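Local coordinates for PILD processed protein (PDB 4D40) that is a type IV pilin, probably a subunit that assembles into the adhesive surface pilus of a metal-reducing bacterium after processing by the prepilin peptidase PilD, at residues Gly4-Ala9 and Gln65-Gly70; Tyr41-Tyr46 and Val60-Gln65. All blocks are in the same frame, centred on the assembly; numbering follows the deposited sequence.

Interaction 1 of 2, residues Gly4-Ala9 and Gln65-Gly70; sequences GRRFDA and QSDPCG
Arg6 of the helix reaches across to the loop and grips Asp67, while Cys69 packs over its guanidinium. Arg6 CB starts 4.1 Å from Asp67 OD1. CG lies anti to the backbone N (chi1 -173°), which aims the chain at the loop, and CG and CD then run along Asp67 OD2. CD also comes near Cys69 SG. Two bends, at chi2 and chi3, turn the guanidinium side-on to the carboxylate. Arg6 NE donates to Asp67 OD2 at 3.0 Å. Arg6 NH2 donates to Asp67 OD1, also at 3.0 Å, on the syn lone pair of that oxygen. The two planes are 54° apart, so this salt bridge is twisted rather than flat. Cys69 SG sits over the centre of one guanidinium face, 3.5 Å from Arg6 CZ. Arg6 NH1 is bonded to the backbone O of Cys86, the disulfide partner of Cys69. Asp67 is fixed from its own side as well. Asp67 OD2 accepts from Cys69 N at 3.0 Å in an Asx turn, and this donor and Arg6 NE approach from opposite faces of the carboxylate. A leucine in place of Arg6 would probably leave the buried Asp67 carboxylate without its countercharge and the Cys86 carbonyl without this donor.

One residue earlier, Arg5 also works side-on, but both nitrogens meet one atom. Arg5 NE lies 3.0 Å from Gln65 OE1 in a fairly straight bond, and NH2 adds a longer one. The amide is turned 72° from the guanidinium plane. Gln65 NE2 faces the helix start, where it donates to Lys2 O.

The contact thus ties the first turns of helix 2-27, the pilin's N-terminal helix, to the loop between strands 55-61 and 72-75, beside the disulfide.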
loop_
_atom_site.group_PDB
_atom_site.type_symbol
_atom_site.label_atom_id
_atom_site.label_comp_id
_atom_site.label_asym_id
_atom_site.label_seq_id
_atom_site.Cartn_x
_atom_site.Cartn_y
_atom_site.Cartn_z
ATOM N N GLY A 4 11.492 6.702 -9.368
ATOM C CA GLY A 4 11.577 7.286 -8.041
ATOM C C GLY A 4 10.214 7.425 -7.387
ATOM O O GLY A 4 10.055 7.184 -6.187
ATOM N N ARG A 5 9.219 7.808 -8.181
ATOM C CA ARG A 5 7.873 7.993 -7.663
ATOM C C ARG A 5 7.211 6.662 -7.303
ATOM O O ARG A 5 6.400 6.603 -6.381
ATOM C CB ARG A 5 7.019 8.755 -8.674
ATOM C CG ARG A 5 7.444 10.202 -8.837
ATOM C CD ARG A 5 6.407 10.987 -9.593
ATOM N NE ARG A 5 6.293 10.554 -10.983
ATOM C CZ ARG A 5 6.821 11.189 -12.027
ATOM N NH1 ARG A 5 7.520 12.306 -11.866
ATOM N NH2 ARG A 5 6.645 10.701 -13.247
ATOM N N ARG A 6 7.554 5.606 -8.036
ATOM C CA ARG A 6 7.104 4.260 -7.691
ATOM C C ARG A 6 7.657 3.882 -6.322
ATOM O O ARG A 6 6.946 3.341 -5.476
ATOM C CB ARG A 6 7.551 3.241 -8.747
ATOM C CG ARG A 6 6.971 1.834 -8.543
ATOM C CD ARG A 6 7.927 0.752 -9.031
ATOM N NE ARG A 6 8.353 0.973 -10.404
ATOM C CZ ARG A 6 9.454 0.464 -10.948
ATOM N NH1 ARG A 6 10.262 -0.317 -10.242
ATOM N NH2 ARG A 6 9.749 0.736 -12.210
ATOM N N PHE A 7 8.931 4.182 -6.102
ATOM C CA PHE A 7 9.574 3.809 -4.849
ATOM C C PHE A 7 9.042 4.670 -3.702
ATOM O O PHE A 7 8.897 4.185 -2.574
ATOM C CB PHE A 7 11.096 3.925 -4.968
ATOM C CG PHE A 7 11.723 2.911 -5.902
ATOM C CD1 PHE A 7 11.219 1.620 -6.009
ATOM C CD2 PHE A 7 12.824 3.250 -6.666
ATOM C CE1 PHE A 7 11.795 0.698 -6.863
ATOM C CE2 PHE A 7 13.408 2.329 -7.526
ATOM C CZ PHE A 7 12.894 1.052 -7.619
ATOM N N ASP A 8 8.741 5.936 -3.990
ATOM C CA ASP A 8 8.074 6.807 -3.019
ATOM C C ASP A 8 6.744 6.210 -2.575
ATOM O O ASP A 8 6.409 6.211 -1.392
ATOM C CB ASP A 8 7.822 8.200 -3.603
ATOM C CG ASP A 8 9.079 9.038 -3.701
ATOM O OD1 ASP A 8 10.094 8.703 -3.050
ATOM O OD2 ASP A 8 9.039 10.047 -4.435
ATOM N N ALA A 9 5.973 5.723 -3.540
ATOM C CA ALA A 9 4.686 5.103 -3.245
ATOM C C ALA A 9 4.871 3.853 -2.394
ATOM O O ALA A 9 4.116 3.614 -1.449
ATOM C CB ALA A 9 3.954 4.769 -4.538
ATOM N N GLN A 65 1.427 8.734 -14.494
ATOM C CA GLN A 65 2.513 7.917 -13.967
ATOM C C GLN A 65 2.652 6.650 -14.804
ATOM O O GLN A 65 2.073 5.618 -14.483
ATOM C CB GLN A 65 2.236 7.593 -12.496
ATOM C CG GLN A 65 3.154 6.559 -11.836
ATOM C CD GLN A 65 4.596 7.010 -11.700
ATOM O OE1 GLN A 65 4.966 8.109 -12.103
ATOM N NE2 GLN A 65 5.423 6.147 -11.115
ATOM N N SER A 66 3.424 6.740 -15.882
ATOM C CA SER A 66 3.480 5.674 -16.878
ATOM C C SER A 66 4.547 4.665 -16.507
ATOM O O SER A 66 5.562 4.531 -17.195
ATOM C CB SER A 66 3.755 6.244 -18.269
ATOM O OG SER A 66 4.989 6.939 -18.292
ATOM N N ASP A 67 4.297 3.948 -15.418
ATOM C CA ASP A 67 5.273 3.033 -14.858
ATOM C C ASP A 67 4.894 1.574 -15.125
ATOM O O ASP A 67 3.740 1.195 -14.952
ATOM C CB ASP A 67 5.400 3.281 -13.362
ATOM C CG ASP A 67 6.428 2.408 -12.734
ATOM O OD1 ASP A 67 7.621 2.771 -12.792
ATOM O OD2 ASP A 67 6.041 1.350 -12.207
ATOM N N PRO A 68 5.868 0.746 -15.544
ATOM C CA PRO A 68 5.552 -0.627 -15.966
ATOM C C PRO A 68 5.158 -1.592 -14.840
ATOM O O PRO A 68 4.747 -2.715 -15.138
ATOM C CB PRO A 68 6.849 -1.085 -16.642
ATOM C CG PRO A 68 7.917 -0.252 -16.025
ATOM C CD PRO A 68 7.283 1.081 -15.786
ATOM N N CYS A 69 5.265 -1.177 -13.582
ATOM C CA CYS A 69 4.848 -2.038 -12.479
ATOM C C CYS A 69 3.366 -1.880 -12.167
ATOM O O CYS A 69 2.798 -2.653 -11.400
ATOM C CB CYS A 69 5.685 -1.759 -11.232
ATOM S SG CYS A 69 7.393 -2.301 -11.451
ATOM N N GLY A 70 2.736 -0.883 -12.774
ATOM C CA GLY A 70 1.309 -0.684 -12.610
ATOM C C GLY A 70 0.901 -0.522 -11.163
ATOM O O GLY A 70 1.553 0.178 -10.385
#

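Interaction 2 of 2, residues Tyr41-Tyr46 and Val60-Gln65; sequences YYSFSY and VPTNRQ
Tyr42 and Pro61 face each other in the antiparallel hairpin of strands 42-48 and 55-61, part of the pilin sheet that packs on helix 2-27. They form a non-hydrogen-bonded pair, and Tyr42 CE1 rests 3.8 Å from Pro61 CB. Next to them Ser43 and Val60 form the hydrogen-bonded pair. Ser43 N donates to Val60 O at 2.9 Å, and Val60 N returns a straight bond to Ser43 O. Beyond the strand end, Thr62 N still donates to Tyr41 O, from above the carbonyl plane.

The next shell fixes the ends. Thr62 OG1 bonds to Pro40 O, and a type I turn from Thr62 to Gln65 brings the Gln65 side chain against both tyrosines. A bend at chi2 (66°) helps lay Gln65 CG and NE2 against the hydroxyl end of Tyr42. NE2 of Gln65 donates to Tyr42 OH at 3.0 Å, besides its bond to Lys2 O. The Tyr41 side chain crosses that of Gln65 at about a right angle, with ring and amide planes 74° apart, and its ring edge meets Arg64 O.

On the face that carries Ser43 and Val60, a water joins the strands. It donates to Val60 O at 2.8 Å and is hydrogen-bonded to Ser43 OG.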
loop_
_atom_site.group_PDB
_atom_site.type_symbol
_atom_site.label_atom_id
_atom_site.label_comp_id
_atom_site.label_asym_id
_atom_site.label_seq_id
_atom_site.Cartn_x
_atom_site.Cartn_y
_atom_site.Cartn_z
ATOM N N TYR A 41 0.244 11.255 -8.853
ATOM C CA TYR A 41 0.807 10.081 -9.516
ATOM C C TYR A 41 0.232 8.752 -9.041
ATOM O O TYR A 41 0.216 7.784 -9.807
ATOM C CB TYR A 41 2.318 10.066 -9.319
ATOM C CG TYR A 41 2.987 11.304 -9.855
ATOM C CD1 TYR A 41 3.201 11.453 -11.213
ATOM C CD2 TYR A 41 3.401 12.317 -9.005
ATOM C CE1 TYR A 41 3.812 12.579 -11.719
ATOM C CE2 TYR A 41 4.016 13.454 -9.503
ATOM C CZ TYR A 41 4.217 13.573 -10.861
ATOM O OH TYR A 41 4.830 14.687 -11.377
ATOM N N TYR A 42 -0.237 8.704 -7.799
ATOM C CA TYR A 42 -0.828 7.488 -7.253
ATOM C C TYR A 42 -2.053 7.777 -6.404
ATOM O O TYR A 42 -2.114 8.782 -5.690
ATOM C CB TYR A 42 0.182 6.705 -6.394
ATOM C CG TYR A 42 1.245 5.982 -7.190
ATOM C CD1 TYR A 42 1.036 4.690 -7.652
ATOM C CD2 TYR A 42 2.458 6.585 -7.464
ATOM C CE1 TYR A 42 2.003 4.028 -8.389
ATOM C CE2 TYR A 42 3.431 5.939 -8.200
ATOM C CZ TYR A 42 3.201 4.659 -8.654
ATOM O OH TYR A 42 4.171 4.016 -9.380
ATOM N N SER A 43 -3.014 6.864 -6.485
ATOM C CA SER A 43 -4.181 6.864 -5.621
ATOM C C SER A 43 -4.050 5.689 -4.674
ATOM O O SER A 43 -3.884 4.556 -5.118
ATOM C CB SER A 43 -5.463 6.764 -6.443
ATOM O OG SER A 43 -5.552 7.845 -7.347
ATOM N N PHE A 44 -4.109 5.965 -3.375
ATOM C CA PHE A 44 -3.897 4.929 -2.362
ATOM C C PHE A 44 -5.210 4.476 -1.731
ATOM O O PHE A 44 -6.109 5.289 -1.500
ATOM C CB PHE A 44 -2.956 5.438 -1.273
ATOM C CG PHE A 44 -1.594 5.811 -1.777
ATOM C CD1 PHE A 44 -0.584 4.865 -1.858
ATOM C CD2 PHE A 44 -1.321 7.110 -2.173
ATOM C CE1 PHE A 44 0.675 5.212 -2.320
ATOM C CE2 PHE A 44 -0.069 7.458 -2.629
ATOM C CZ PHE A 44 0.930 6.504 -2.709
ATOM N N SER A 45 -5.315 3.178 -1.455
ATOM C CA SER A 45 -6.505 2.631 -0.825
ATOM C C SER A 45 -6.140 1.594 0.227
ATOM O O SER A 45 -5.108 0.935 0.128
ATOM C CB SER A 45 -7.433 2.003 -1.874
ATOM O OG SER A 45 -6.811 0.903 -2.528
ATOM N N TYR A 46 -7.001 1.489 1.233
ATOM C CA TYR A 46 -6.907 0.484 2.285
ATOM C C TYR A 46 -8.196 -0.320 2.300
ATOM O O TYR A 46 -9.283 0.256 2.427
ATOM C CB TYR A 46 -6.684 1.149 3.640
ATOM C CG TYR A 46 -6.937 0.257 4.834
ATOM C CD1 TYR A 46 -6.044 -0.741 5.162
ATOM C CD2 TYR A 46 -8.052 0.437 5.650
ATOM C CE1 TYR A 46 -6.254 -1.559 6.267
ATOM C CE2 TYR A 46 -8.267 -0.374 6.769
ATOM C CZ TYR A 46 -7.355 -1.371 7.060
ATOM O OH TYR A 46 -7.540 -2.190 8.156
ATOM N N VAL A 60 -2.432 2.816 -6.873
ATOM C CA VAL A 60 -2.835 2.729 -8.273
ATOM C C VAL A 60 -2.305 3.925 -9.034
ATOM O O VAL A 60 -2.696 5.052 -8.742
ATOM C CB VAL A 60 -4.370 2.673 -8.418
ATOM C CG1 VAL A 60 -4.773 2.624 -9.893
ATOM C CG2 VAL A 60 -4.932 1.477 -7.669
ATOM N N PRO A 61 -1.427 3.689 -10.020
ATOM C CA PRO A 61 -0.914 4.842 -10.769
ATOM C C PRO A 61 -1.997 5.571 -11.554
ATOM O O PRO A 61 -2.934 4.950 -12.047
ATOM C CB PRO A 61 0.119 4.216 -11.710
ATOM C CG PRO A 61 -0.312 2.801 -11.864
ATOM C CD PRO A 61 -0.887 2.416 -10.534
ATOM N N THR A 62 -1.863 6.890 -11.637
ATOM C CA THR A 62 -2.701 7.705 -12.503
ATOM C C THR A 62 -2.146 7.636 -13.919
ATOM O O THR A 62 -1.073 7.082 -14.145
ATOM C CB THR A 62 -2.739 9.167 -12.040
ATOM O OG1 THR A 62 -1.440 9.739 -12.200
ATOM C CG2 THR A 62 -3.158 9.270 -10.579
ATOM N N ASN A 63 -2.869 8.208 -14.875
ATOM C CA ASN A 63 -2.380 8.277 -16.250
ATOM C C ASN A 63 -1.072 9.069 -16.343
ATOM O O ASN A 63 -0.288 8.884 -17.274
ATOM C CB ASN A 63 -3.442 8.893 -17.164
ATOM C CG ASN A 63 -4.084 10.130 -16.568
ATOM O OD1 ASN A 63 -3.596 10.686 -15.585
ATOM N ND2 ASN A 63 -5.190 10.567 -17.160
ATOM N N ARG A 64 -0.839 9.937 -15.362
ATOM C CA ARG A 64 0.361 10.768 -15.313
ATOM C C ARG A 64 1.609 9.995 -14.877
ATOM O O ARG A 64 2.714 10.535 -14.891
ATOM C CB ARG A 64 0.135 11.945 -14.362
ATOM C CG ARG A 64 -1.060 12.801 -14.739
ATOM C CD ARG A 64 -1.353 13.866 -13.702
ATOM N NE ARG A 64 -2.723 14.360 -13.830
ATOM C CZ ARG A 64 -3.770 13.874 -13.164
ATOM N NH1 ARG A 64 -3.622 12.876 -12.297
ATOM N NH2 ARG A 64 -4.974 14.395 -13.363
ATOM N N GLN A 65 1.427 8.734 -14.494
ATOM C CA GLN A 65 2.513 7.917 -13.967
ATOM C C GLN A 65 2.652 6.650 -14.804
ATOM O O GLN A 65 2.073 5.618 -14.483
ATOM C CB GLN A 65 2.236 7.593 -12.496
ATOM C CG GLN A 65 3.154 6.559 -11.836
ATOM C CD GLN A 65 4.596 7.010 -11.700
ATOM O OE1 GLN A 65 4.966 8.109 -12.103
ATOM N NE2 GLN A 65 5.423 6.147 -11.115
HETATM O O HOH W 1 -4.974 6.278 -9.728
#

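How the interactions relate
Interaction 1 is the more buried. It holds the N-terminal helix to a loop by hydrogen bonds between side chains, with charge and amide groups doing the work. Interaction 2 is partly buried and joins two neighbouring strands mainly by backbone bonds, with a water on its Ser43 side. Their centres lie about 9 Å apart, and they share Gln65, whose amide serves both. The helix also meets the hairpin directly. Arg5 makes a cation-pi contact with Tyr41, and Arg6 CA lies 3.4 Å from Tyr42 OH. The two contacts therefore meet at one end of the fold, where helix, hairpin and disulfide-bonded loop come together.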